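Local coordinates for protein terminal uridylyltransferase 1 (Trypanosoma brucei, PDB 5HZD) that catalyses the addition of uridines from UTP to the 3' ends of guide RNA, ribosomal RNA and some mRNAs during mitochondrial RNA editing in trypanosomes, at residues H25-E28 and L33-D36; S324-S329 and R488-R493; A21-A26 and R460-I465. One frame throughout, in Å; residues are numbered along the deposited sequence. Where two conformers were deposited one is given.

Overall arrangement
Contacts 1 and 3 both start from helix 19-30 of the zinc finger and share His-25 and Ala-26, whereas contact 2 lies deeper in the chain, joining the loop after helix 310-324 to helix 481-497. That same helix also packs beside contacts 1 and 3. Contact 1 is mostly buried and local, a leucine on a backbone carbonyl with a water at its edge. Contacts 2 and 3 are partly buried, distant in sequence, and rest on a glutamate whose carboxylate is held by a salt bridge to Arg-493 in contact 2 and by a hydrogen bond between OE2 and His-19 in contact 3. Contacts 1 and 2 meet through Asp-36, near Thr-489 and Arg-493.

Contact 1. Residues H25-E28 and L33-D36; sequences HAEE and LLPD. With ZN (zinc ion), chain B.
Leu-34 turns its side chain back onto Ala-26 and Glu-27 of the helix that carries the zinc-binding His-25, and its two methyls divide the work. CD2 lies 4.0 Å from the backbone O of Ala-26, while CD1 comes to 3.8 Å from OE1 of Glu-27, the two side chains running at a slant to one another. The first torsion of Leu-34 (chi1 43°) sets CG in the crowded position between its own N and carbonyl carbon, and chi2 at 132° departs from a staggered value, so the buried isobutyl group is probably somewhat strained. Glu-27 starts from a CG anti to its N and then bends at chi2 (60°), which brings the carboxylate round to the loop. In this conformer, one of two deposited, a water donates to Glu-27 OE1 at 2.7 Å and to Leu-34 O at 2.8 Å, tying carboxylate to backbone; the bridge is less certain for that reason. On another side of the helix, His-25 NE2 binds the zinc ion at 2.1 Å, with Cys-8, Cys-11 and His-30 completing the site of this atypical C2H2 finger. The direct contact is thus methyls resting on a carbonyl and a carboxylate oxygen, with no hydrogen bond between the segments; the packing of Leu-34 and Ala-26 on Leu-485 of helix 481-497 makes the join beyond the finger, consistent with the catalytic domain requiring the finger for proper folding.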
ATOM      1  N   HIS A  25     -13.064  -2.267  34.938  1.00 24.97           N
ATOM      2  CA  HIS A  25     -11.725  -2.104  35.481  1.00 27.51           C
ATOM      3  C   HIS A  25     -10.929  -1.108  34.637  1.00 26.96           C
ATOM      4  O   HIS A  25     -10.194  -0.267  35.165  1.00 24.62           O
ATOM      5  CB  HIS A  25     -10.992  -3.443  35.512  1.00 24.49           C
ATOM      6  CG  HIS A  25      -9.515  -3.307  35.708  1.00 21.43           C
ATOM      7  ND1 HIS A  25      -8.948  -3.147  36.955  1.00 22.68           N
ATOM      8  CD2 HIS A  25      -8.500  -3.277  34.818  1.00 24.92           C
ATOM      9  CE1 HIS A  25      -7.637  -3.055  36.823  1.00 22.29           C
ATOM     10  NE2 HIS A  25      -7.345  -3.101  35.537  1.00 21.46           N
ATOM     11  N   ALA A  26     -11.068  -1.214  33.326  1.00 23.33           N
ATOM     12  CA  ALA A  26     -10.338  -0.313  32.408  1.00 19.25           C
ATOM     13  C   ALA A  26     -10.681   1.173  32.647  1.00 25.86           C
ATOM     14  O   ALA A  26      -9.783   2.001  32.767  1.00 24.59           O
ATOM     15  CB  ALA A  26     -10.556  -0.712  30.969  1.00 18.71           C
ATOM     16  N   GLU A  27     -11.959   1.524  32.769  1.00 28.26           N
ATOM     17  CA  GLU A  27     -12.334   2.905  33.077  0.50 31.76           C
ATOM     18  C   GLU A  27     -11.930   3.329  34.487  1.00 32.69           C
ATOM     19  O   GLU A  27     -11.394   4.423  34.700  1.00 33.31           O
ATOM     20  CB  GLU A  27     -13.839   3.112  32.908  0.50 32.32           C
ATOM     21  CG  GLU A  27     -14.334   4.429  33.500  0.50 29.24           C
ATOM     22  CD  GLU A  27     -13.679   5.655  32.875  0.50 29.96           C
ATOM     23  OE1 GLU A  27     -13.326   5.619  31.678  0.50 24.25           O
ATOM     24  OE2 GLU A  27     -13.509   6.664  33.590  0.50 33.02           O
ATOM     25  N   GLU A  28     -12.190   2.465  35.464  1.00 26.44           N
ATOM     26  CA  GLU A  28     -11.925   2.828  36.858  1.00 29.56           C
ATOM     27  C   GLU A  28     -10.432   2.945  37.228  1.00 29.19           C
ATOM     28  O   GLU A  28     -10.042   3.810  38.017  1.00 35.19           O
ATOM     29  CB  GLU A  28     -12.662   1.868  37.803  1.00 36.64           C
ATOM     30  CG  GLU A  28     -14.188   1.893  37.590  1.00 45.34           C
ATOM     31  CD  GLU A  28     -14.928   0.832  38.402  1.00 53.89           C
ATOM     32  OE1 GLU A  28     -16.170   0.935  38.519  1.00 55.41           O
ATOM     33  OE2 GLU A  28     -14.274  -0.108  38.914  1.00 55.95           O
ATOM     34  N   LEU A  33      -5.371   6.307  30.518  1.00 23.77           N
ATOM     35  CA  LEU A  33      -4.990   5.744  29.239  0.62 23.80           C
ATOM     36  C   LEU A  33      -6.072   5.966  28.186  1.00 23.68           C
ATOM     37  O   LEU A  33      -5.812   5.876  26.990  1.00 26.09           O
ATOM     38  CB  LEU A  33      -4.702   4.248  29.398  0.62 24.35           C
ATOM     39  CG  LEU A  33      -3.492   3.978  30.293  0.62 25.86           C
ATOM     40  CD1 LEU A  33      -3.249   2.490  30.374  0.62 24.85           C
ATOM     41  CD2 LEU A  33      -2.266   4.693  29.711  0.62 28.70           C
ATOM     42  N   LEU A  34      -7.283   6.253  28.647  1.00 23.57           N
ATOM     43  CA  LEU A  34      -8.396   6.457  27.740  1.00 26.42           C
ATOM     44  C   LEU A  34      -9.209   7.646  28.240  1.00 25.70           C
ATOM     45  O   LEU A  34     -10.400   7.516  28.544  1.00 28.37           O
ATOM     46  CB  LEU A  34      -9.249   5.172  27.660  1.00 24.91           C
ATOM     47  CG  LEU A  34      -9.541   4.465  28.984  1.00 22.38           C
ATOM     48  CD1 LEU A  34     -11.043   4.101  29.118  1.00 24.00           C
ATOM     49  CD2 LEU A  34      -8.688   3.208  29.135  1.00 23.59           C
ATOM     50  N   PRO A  35      -8.566   8.831  28.314  1.00 23.26           N
ATOM     51  CA  PRO A  35      -9.140   9.967  29.042  1.00 27.48           C
ATOM     52  C   PRO A  35     -10.425  10.552  28.459  1.00 29.04           C
ATOM     53  O   PRO A  35     -11.160  11.212  29.196  1.00 29.93           O
ATOM     54  CB  PRO A  35      -8.026  11.010  28.982  1.00 26.77           C
ATOM     55  CG  PRO A  35      -7.295  10.686  27.719  1.00 28.02           C
ATOM     56  CD  PRO A  35      -7.304   9.185  27.644  1.00 23.33           C
ATOM     57  N   ASP A  36     -10.690  10.330  27.175  1.00 25.93           N
ATOM     58  CA  ASP A  36     -11.879  10.925  26.558  1.00 25.02           C
ATOM     59  C   ASP A  36     -12.964   9.900  26.299  1.00 23.54           C
ATOM     60  O   ASP A  36     -14.026  10.248  25.782  1.00 25.00           O
ATOM     61  CB  ASP A  36     -11.508  11.621  25.239  1.00 23.48           C
ATOM     62  CG  ASP A  36     -10.532  12.775  25.444  1.00 34.86           C
ATOM     63  OD1 ASP A  36     -10.692  13.494  26.447  1.00 34.30           O
ATOM     64  OD2 ASP A  36      -9.613  12.954  24.610  1.00 40.04           O
TER
HETATM   65 ZN    ZN B 701      -5.426  -2.972  34.676  1.00 23.46          ZN
HETATM   66  O   HOH W   1     -12.760   7.729  30.020  1.00 27.27           O

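Contact 2. Residues S324-S329 and R488-R493; sequences SGVNNS and RTELYR. With SO4 (sulfate ion), chain E.
A partly buried van der Waals contact sets Ser-324, just before Gly-325, and Val-326, in the loop beyond helix 310-324, against the side chain of Glu-490 on helix 481-497. CG1 of Val-326 meets CB of Glu-490 at 3.7 Å. Ser-324 meets the outer part of the glutamate: its backbone O is 3.6 Å from Glu-490 CG, and its CB is 3.6 Å from the carboxylate oxygen OE1 of Glu-490. The serine hydroxyl is hydrogen-bonded to Trp-320 O. Helix 310-324 carries the UTP-binding Lys-318 and Lys-322; Gly-325 is the first residue to leave helical angles, with a positive phi of 88°, a left-handed conformation suited to glycine, and the chain turns to bring Val-326 toward the neighbouring helix. Glu-490 has CG beside its backbone N and bends at chi2 (-53°), which places its carboxylate beside Arg-493, one turn further on. The arginine grips it side-on in a salt bridge, NE to OE1 at 2.9 Å and NH2 to OE2 at 2.8 Å, in nearly straight bonds on the syn sides of both oxygens. The oxygens lie in the guanidinium plane, but the nitrogens stand a little over 30° out of the carboxylate plane. At another edge of the guanidinium, NH1 donates to O2 of a sulfate ion at 2.9 Å, an anion probably taken from the crystallisation liquor and also bound by Arg-39.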
ATOM      1  N   SER A 324      -5.565   9.889  14.015  1.00 17.03           N
ATOM      2  CA  SER A 324      -6.222   9.615  15.300  1.00 17.46           C
ATOM      3  C   SER A 324      -5.464   8.562  16.106  1.00 18.58           C
ATOM      4  O   SER A 324      -5.761   8.347  17.277  1.00 19.66           O
ATOM      5  CB  SER A 324      -7.650   9.120  15.074  1.00 16.88           C
ATOM      6  OG  SER A 324      -7.629   7.863  14.415  1.00 17.96           O
ATOM      7  N   GLY A 325      -4.495   7.907  15.474  1.00 17.25           N
ATOM      8  CA  GLY A 325      -3.706   6.873  16.135  1.00 19.88           C
ATOM      9  C   GLY A 325      -4.238   5.451  16.106  1.00 19.79           C
ATOM     10  O   GLY A 325      -3.615   4.539  16.661  1.00 20.49           O
ATOM     11  N   VAL A 326      -5.368   5.222  15.451  1.00 16.39           N
ATOM     12  CA  VAL A 326      -5.924   3.866  15.428  1.00 16.63           C
ATOM     13  C   VAL A 326      -5.227   2.993  14.384  1.00 14.95           C
ATOM     14  O   VAL A 326      -5.312   1.770  14.405  1.00 16.10           O
ATOM     15  CB  VAL A 326      -7.441   3.873  15.157  1.00 19.24           C
ATOM     16  CG1 VAL A 326      -8.155   4.775  16.122  1.00 18.13           C
ATOM     17  CG2 VAL A 326      -7.740   4.287  13.771  1.00 27.03           C
ATOM     18  N   ASN A 327      -4.540   3.654  13.441  1.00 16.34           N
ATOM     19  CA  ASN A 327      -3.729   2.982  12.425  1.00 18.59           C
ATOM     20  C   ASN A 327      -2.282   3.301  12.807  1.00 18.06           C
ATOM     21  O   ASN A 327      -1.817   4.420  12.620  1.00 21.32           O
ATOM     22  CB  ASN A 327      -4.076   3.552  11.046  1.00 16.58           C
ATOM     23  CG  ASN A 327      -3.225   2.985   9.902  1.00 17.65           C
ATOM     24  OD1 ASN A 327      -2.172   2.384  10.111  1.00 22.80           O
ATOM     25  ND2 ASN A 327      -3.694   3.186   8.676  1.00 19.72           N
ATOM     26  N   ASN A 328      -1.600   2.318  13.398  1.00 19.16           N
ATOM     27  CA  ASN A 328      -0.260   2.516  13.954  1.00 16.61           C
ATOM     28  C   ASN A 328       0.260   1.131  14.323  1.00 17.17           C
ATOM     29  O   ASN A 328       0.392   0.798  15.489  1.00 20.92           O
ATOM     30  CB  ASN A 328      -0.334   3.401  15.189  1.00 21.70           C
ATOM     31  CG  ASN A 328       1.028   3.775  15.707  1.00 28.09           C
ATOM     32  OD1 ASN A 328       1.995   3.848  14.941  1.00 32.19           O
ATOM     33  ND2 ASN A 328       1.115   4.021  17.012  1.00 24.29           N
ATOM     34  N   SER A 329       0.503   0.299  13.317  1.00 20.51           N
ATOM     35  CA  SER A 329       0.837  -1.104  13.579  1.00 18.90           C
ATOM     36  C   SER A 329       2.119  -1.300  14.405  1.00 22.88           C
ATOM     37  O   SER A 329       2.218  -2.278  15.151  1.00 24.93           O
ATOM     38  CB  SER A 329       0.923  -1.907  12.278  1.00 20.65           C
ATOM     39  OG  SER A 329       1.911  -1.350  11.411  1.00 27.05           O
ATOM     40  N   ARG A 488     -12.201   2.862  20.368  1.00 13.71           N
ATOM     41  CA  ARG A 488     -13.602   3.260  20.472  1.00 15.14           C
ATOM     42  C   ARG A 488     -13.736   4.764  20.659  1.00 15.69           C
ATOM     43  O   ARG A 488     -14.663   5.369  20.119  1.00 15.41           O
ATOM     44  CB  ARG A 488     -14.312   2.537  21.618  1.00 18.07           C
ATOM     45  CG  ARG A 488     -14.447   1.005  21.424  1.00 16.71           C
ATOM     46  CD  ARG A 488     -15.223   0.594  20.158  1.00 19.91           C
ATOM     47  NE  ARG A 488     -16.622   1.028  20.199  1.00 20.46           N
ATOM     48  CZ  ARG A 488     -17.611   0.389  20.832  1.00 20.58           C
ATOM     49  NH1 ARG A 488     -17.392  -0.737  21.527  1.00 20.66           N
ATOM     50  NH2 ARG A 488     -18.843   0.872  20.769  1.00 21.52           N
ATOM     51  N   THR A 489     -12.850   5.367  21.452  1.00 14.38           N
ATOM     52  CA  THR A 489     -12.862   6.828  21.648  1.00 14.67           C
ATOM     53  C   THR A 489     -12.807   7.554  20.318  1.00 14.30           C
ATOM     54  O   THR A 489     -13.610   8.479  20.066  1.00 14.98           O
ATOM     55  CB  THR A 489     -11.660   7.333  22.481  1.00 15.03           C
ATOM     56  OG1 THR A 489     -11.723   6.774  23.798  1.00 16.10           O
ATOM     57  CG2 THR A 489     -11.683   8.845  22.632  1.00 20.23           C
ATOM     58  N   GLU A 490     -11.866   7.134  19.472  1.00 13.90           N
ATOM     59  CA  GLU A 490     -11.697   7.787  18.173  1.00 13.59           C
ATOM     60  C   GLU A 490     -12.884   7.562  17.235  1.00 15.55           C
ATOM     61  O   GLU A 490     -13.214   8.456  16.430  1.00 15.95           O
ATOM     62  CB  GLU A 490     -10.371   7.392  17.507  1.00 13.51           C
ATOM     63  CG  GLU A 490      -9.117   7.762  18.342  1.00 15.52           C
ATOM     64  CD  GLU A 490      -9.058   9.231  18.774  1.00 18.69           C
ATOM     65  OE1 GLU A 490      -9.491  10.136  18.011  1.00 20.53           O
ATOM     66  OE2 GLU A 490      -8.582   9.504  19.920  1.00 22.96           O
ATOM     67  N   LEU A 491     -13.548   6.413  17.333  1.00 14.20           N
ATOM     68  CA  LEU A 491     -14.732   6.204  16.488  1.00 13.29           C
ATOM     69  C   LEU A 491     -15.853   7.151  16.938  1.00 15.41           C
ATOM     70  O   LEU A 491     -16.548   7.735  16.088  1.00 15.95           O
ATOM     71  CB  LEU A 491     -15.159   4.741  16.567  1.00 14.79           C
ATOM     72  CG  LEU A 491     -14.204   3.804  15.839  1.00 12.56           C
ATOM     73  CD1 LEU A 491     -14.421   2.376  16.326  1.00 13.76           C
ATOM     74  CD2 LEU A 491     -14.399   3.873  14.317  1.00 12.53           C
ATOM     75  N   TYR A 492     -16.026   7.346  18.249  1.00 15.74           N
ATOM     76  CA  TYR A 492     -17.035   8.308  18.706  1.00 16.82           C
ATOM     77  C   TYR A 492     -16.656   9.698  18.246  1.00 15.48           C
ATOM     78  O   TYR A 492     -17.531  10.470  17.848  1.00 17.38           O
ATOM     79  CB  TYR A 492     -17.166   8.351  20.244  1.00 15.08           C
ATOM     80  CG  TYR A 492     -17.682   7.109  20.890  1.00 17.17           C
ATOM     81  CD1 TYR A 492     -18.906   6.569  20.521  1.00 16.44           C
ATOM     82  CD2 TYR A 492     -16.966   6.503  21.916  1.00 15.49           C
ATOM     83  CE1 TYR A 492     -19.393   5.419  21.136  1.00 21.81           C
ATOM     84  CE2 TYR A 492     -17.434   5.351  22.537  1.00 18.65           C
ATOM     85  CZ  TYR A 492     -18.647   4.825  22.148  1.00 19.80           C
ATOM     86  OH  TYR A 492     -19.123   3.677  22.748  1.00 22.18           O
ATOM     87  N   ARG A 493     -15.362  10.050  18.321  1.00 15.01           N
ATOM     88  CA  ARG A 493     -14.908  11.379  17.963  1.00 18.34           C
ATOM     89  C   ARG A 493     -15.170  11.617  16.471  1.00 17.72           C
ATOM     90  O   ARG A 493     -15.625  12.710  16.088  1.00 19.08           O
ATOM     91  CB  ARG A 493     -13.429  11.548  18.296  1.00 18.39           C
ATOM     92  CG  ARG A 493     -12.997  12.990  18.288  1.00 20.80           C
ATOM     93  CD  ARG A 493     -11.504  13.230  18.375  1.00 24.86           C
ATOM     94  NE  ARG A 493     -10.783  12.342  19.281  1.00 32.49           N
ATOM     95  CZ  ARG A 493     -10.596  12.527  20.588  1.00 29.31           C
ATOM     96  NH1 ARG A 493     -11.099  13.575  21.255  1.00 32.20           N
ATOM     97  NH2 ARG A 493      -9.896  11.622  21.244  1.00 26.36           N
TER
HETATM   98  S   SO4 E 704     -12.877  16.560  21.725  1.00 47.21           S
HETATM   99  O1  SO4 E 704     -11.887  16.017  22.657  1.00 50.02           O
HETATM  100  O2  SO4 E 704     -13.118  15.613  20.628  1.00 39.12           O
HETATM  101  O3  SO4 E 704     -12.367  17.818  21.178  1.00 49.99           O
HETATM  102  O4  SO4 E 704     -14.122  16.801  22.457  1.00 49.33           O

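Contact 3. Residues A21-A26 and R460-I465; sequences ALLAHA and RYELCI. With ZN (zinc ion), chain B.
Glu-462 reaches from its loop to Leu-22 and Leu-23 on helix 19-30, the helix that also carries the zinc ligand His-25. The direct contact is van der Waals, methyls against the carboxylate oxygens, with no hydrogen bond across it. CD2 of Leu-22 lies 3.8 Å from OE1 of Glu-462, the two side chains passing antiparallel. CD2 of Leu-23 stands further off, 4.5 Å from OE2 of the same glutamate, so the two leucines meet different oxygens of one carboxylate. The backbones remain well apart, and the nearest CA atoms, those of Leu-23 and Glu-462, are 10.7 Å from each other; side-chain length closes the distance. Glu-462 begins extended, with CG opposite its N (chi1 -165°), and the bend at chi2 (68°) turns the carboxylate so that OE1 faces Leu-22 while OE2 faces Leu-23 and His-19. Leu-22 leaves the backbone toward the loop, and a CG anti to N (chi1 -180°) carries CD2 to the glutamate.

The polar interactions run to partners beyond these two segments: Glu-462 OE2 is hydrogen-bonded to His-19 NE2, at the start of the same zinc-finger helix, and Arg-460 NH1 pairs with Glu-435 in a salt bridge and with Ser-7 of the finger in a hydrogen bond. Further packing comes from helix 481-497, where Leu-22 and Leu-23 lie on Val-481 and Glu-462 on Ser-484.

Ile-465 begins the segment assigned as the nucleotide recognition motif. The loop leading into this presumed motif is thus joined to the finger by the bonds of Glu-462 to His-19 and of Arg-460 to Ser-7, with a small patch of methyls on a carboxylate; the histidine would probably stabilise the negative charge beside these nonpolar groups.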
ATOM      1  N   ALA A  21     -16.736  -6.802  33.852  1.00 28.30           N
ATOM      2  CA  ALA A  21     -15.806  -6.492  34.929  1.00 24.45           C
ATOM      3  C   ALA A  21     -14.483  -5.973  34.352  1.00 24.54           C
ATOM      4  O   ALA A  21     -13.842  -5.086  34.934  1.00 24.41           O
ATOM      5  CB  ALA A  21     -15.564  -7.718  35.786  1.00 26.86           C
ATOM      6  N   LEU A  22     -14.072  -6.541  33.222  1.00 22.25           N
ATOM      7  CA  LEU A  22     -12.858  -6.090  32.553  1.00 19.63           C
ATOM      8  C   LEU A  22     -13.008  -4.645  32.088  1.00 22.08           C
ATOM      9  O   LEU A  22     -12.124  -3.821  32.313  1.00 20.90           O
ATOM     10  CB  LEU A  22     -12.527  -6.981  31.355  1.00 21.98           C
ATOM     11  CG  LEU A  22     -11.264  -6.580  30.592  1.00 19.95           C
ATOM     12  CD1 LEU A  22     -10.032  -6.901  31.422  1.00 23.55           C
ATOM     13  CD2 LEU A  22     -11.207  -7.255  29.216  1.00 23.03           C
ATOM     14  N   LEU A  23     -14.138  -4.334  31.461  1.00 20.68           N
ATOM     15  CA  LEU A  23     -14.353  -2.987  30.917  1.00 22.37           C
ATOM     16  C   LEU A  23     -14.439  -1.975  32.053  1.00 24.37           C
ATOM     17  O   LEU A  23     -13.858  -0.883  31.973  1.00 24.25           O
ATOM     18  CB  LEU A  23     -15.644  -2.928  30.102  1.00 23.71           C
ATOM     19  CG  LEU A  23     -15.673  -3.531  28.707  1.00 27.21           C
ATOM     20  CD1 LEU A  23     -17.064  -3.377  28.132  1.00 28.25           C
ATOM     21  CD2 LEU A  23     -14.649  -2.856  27.805  1.00 24.60           C
ATOM     22  N   ALA A  24     -15.178  -2.325  33.104  1.00 26.70           N
ATOM     23  CA  ALA A  24     -15.266  -1.470  34.285  1.00 25.40           C
ATOM     24  C   ALA A  24     -13.899  -1.232  34.900  1.00 26.81           C
ATOM     25  O   ALA A  24     -13.593  -0.121  35.321  1.00 26.40           O
ATOM     26  CB  ALA A  24     -16.201  -2.048  35.305  1.00 25.66           C
ATOM     27  N   HIS A  25     -13.064  -2.267  34.938  1.00 24.97           N
ATOM     28  CA  HIS A  25     -11.725  -2.104  35.481  1.00 27.51           C
ATOM     29  C   HIS A  25     -10.929  -1.108  34.637  1.00 26.96           C
ATOM     30  O   HIS A  25     -10.194  -0.267  35.165  1.00 24.62           O
ATOM     31  CB  HIS A  25     -10.992  -3.443  35.512  1.00 24.49           C
ATOM     32  CG  HIS A  25      -9.515  -3.307  35.708  1.00 21.43           C
ATOM     33  ND1 HIS A  25      -8.948  -3.147  36.955  1.00 22.68           N
ATOM     34  CD2 HIS A  25      -8.500  -3.277  34.818  1.00 24.92           C
ATOM     35  CE1 HIS A  25      -7.637  -3.055  36.823  1.00 22.29           C
ATOM     36  NE2 HIS A  25      -7.345  -3.101  35.537  1.00 21.46           N
ATOM     37  N   ALA A  26     -11.068  -1.214  33.326  1.00 23.33           N
ATOM     38  CA  ALA A  26     -10.338  -0.313  32.408  1.00 19.25           C
ATOM     39  C   ALA A  26     -10.681   1.173  32.647  1.00 25.86           C
ATOM     40  O   ALA A  26      -9.783   2.001  32.767  1.00 24.59           O
ATOM     41  CB  ALA A  26     -10.556  -0.712  30.969  1.00 18.71           C
ATOM     42  N   ARG A 460      -4.824 -11.067  21.410  1.00 17.66           N
ATOM     43  CA  ARG A 460      -6.042 -10.461  21.954  1.00 15.16           C
ATOM     44  C   ARG A 460      -7.166 -10.627  20.938  1.00 14.78           C
ATOM     45  O   ARG A 460      -6.922 -10.637  19.718  1.00 15.63           O
ATOM     46  CB  ARG A 460      -5.843  -8.964  22.183  1.00 14.97           C
ATOM     47  CG  ARG A 460      -4.820  -8.639  23.268  1.00 15.41           C
ATOM     48  CD  ARG A 460      -5.287  -9.157  24.603  1.00 16.07           C
ATOM     49  NE  ARG A 460      -4.469  -8.645  25.701  1.00 17.20           N
ATOM     50  CZ  ARG A 460      -4.614  -8.969  26.969  1.00 18.35           C
ATOM     51  NH1 ARG A 460      -5.574  -9.822  27.367  1.00 20.32           N
ATOM     52  NH2 ARG A 460      -3.802  -8.437  27.856  1.00 22.13           N
ATOM     53  N   TYR A 461      -8.381 -10.797  21.465  1.00 15.26           N
ATOM     54  CA  TYR A 461      -9.579 -10.941  20.640  1.00 14.77           C
ATOM     55  C   TYR A 461     -10.639  -9.966  21.124  1.00 16.26           C
ATOM     56  O   TYR A 461     -11.835 -10.270  21.136  1.00 18.90           O
ATOM     57  CB  TYR A 461     -10.122 -12.377  20.722  1.00 15.16           C
ATOM     58  CG  TYR A 461      -9.189 -13.433  20.157  1.00 15.22           C
ATOM     59  CD1 TYR A 461      -8.670 -13.314  18.879  1.00 14.74           C
ATOM     60  CD2 TYR A 461      -8.848 -14.560  20.902  1.00 16.13           C
ATOM     61  CE1 TYR A 461      -7.826 -14.278  18.348  1.00 17.31           C
ATOM     62  CE2 TYR A 461      -7.991 -15.531  20.382  1.00 17.63           C
ATOM     63  CZ  TYR A 461      -7.502 -15.388  19.098  1.00 18.10           C
ATOM     64  OH  TYR A 461      -6.653 -16.345  18.573  1.00 20.55           O
ATOM     65  N   GLU A 462     -10.198  -8.780  21.543  1.00 14.68           N
ATOM     66  CA  GLU A 462     -11.108  -7.726  21.948  1.00 14.68           C
ATOM     67  C   GLU A 462     -11.772  -7.099  20.745  1.00 14.17           C
ATOM     68  O   GLU A 462     -13.014  -7.017  20.669  1.00 15.19           O
ATOM     69  CB  GLU A 462     -10.322  -6.649  22.691  1.00 16.98           C
ATOM     70  CG  GLU A 462     -11.174  -5.685  23.463  1.00 21.55           C
ATOM     71  CD  GLU A 462     -11.896  -6.288  24.668  1.00 19.89           C
ATOM     72  OE1 GLU A 462     -11.347  -7.157  25.406  1.00 23.52           O
ATOM     73  OE2 GLU A 462     -13.048  -5.864  24.882  1.00 24.82           O
ATOM     74  N   LEU A 463     -10.945  -6.620  19.824  1.00 13.99           N
ATOM     75  CA  LEU A 463     -11.440  -6.128  18.546  1.00 13.29           C
ATOM     76  C   LEU A 463     -10.959  -7.088  17.485  1.00 16.05           C
ATOM     77  O   LEU A 463      -9.737  -7.285  17.335  1.00 14.91           O
ATOM     78  CB  LEU A 463     -10.862  -4.743  18.251  1.00 13.02           C
ATOM     79  CG  LEU A 463     -11.013  -3.664  19.320  1.00 15.73           C
ATOM     80  CD1 LEU A 463     -10.556  -2.330  18.724  1.00 15.50           C
ATOM     81  CD2 LEU A 463     -12.462  -3.579  19.776  1.00 14.81           C
ATOM     82  N   CYS A 464     -11.881  -7.702  16.748  1.00 13.02           N
ATOM     83  CA  CYS A 464     -11.484  -8.758  15.822  1.00 12.93           C
ATOM     84  C   CYS A 464     -11.742  -8.419  14.369  1.00 12.54           C
ATOM     85  O   CYS A 464     -12.876  -8.082  13.995  1.00 13.53           O
ATOM     86  CB  CYS A 464     -12.239 -10.049  16.153  1.00 13.33           C
ATOM     87  SG  CYS A 464     -11.762 -10.721  17.759  1.00 15.67           S
ATOM     88  N   ILE A 465     -10.699  -8.537  13.545  1.00 12.30           N
ATOM     89  CA  ILE A 465     -10.813  -8.348  12.100  1.00 11.99           C
ATOM     90  C   ILE A 465     -10.088  -9.549  11.493  1.00 12.79           C
ATOM     91  O   ILE A 465      -8.891  -9.765  11.764  1.00 15.41           O
ATOM     92  CB  ILE A 465     -10.115  -7.054  11.655  1.00 12.51           C
ATOM     93  CG1 ILE A 465     -10.783  -5.848  12.315  1.00 11.65           C
ATOM     94  CG2 ILE A 465     -10.198  -6.928  10.150  1.00 14.17           C
ATOM     95  CD1 ILE A 465     -10.111  -4.517  11.904  1.00 13.76           C
TER
HETATM   96 ZN    ZN B 701      -5.426  -2.972  34.676  1.00 23.46          ZN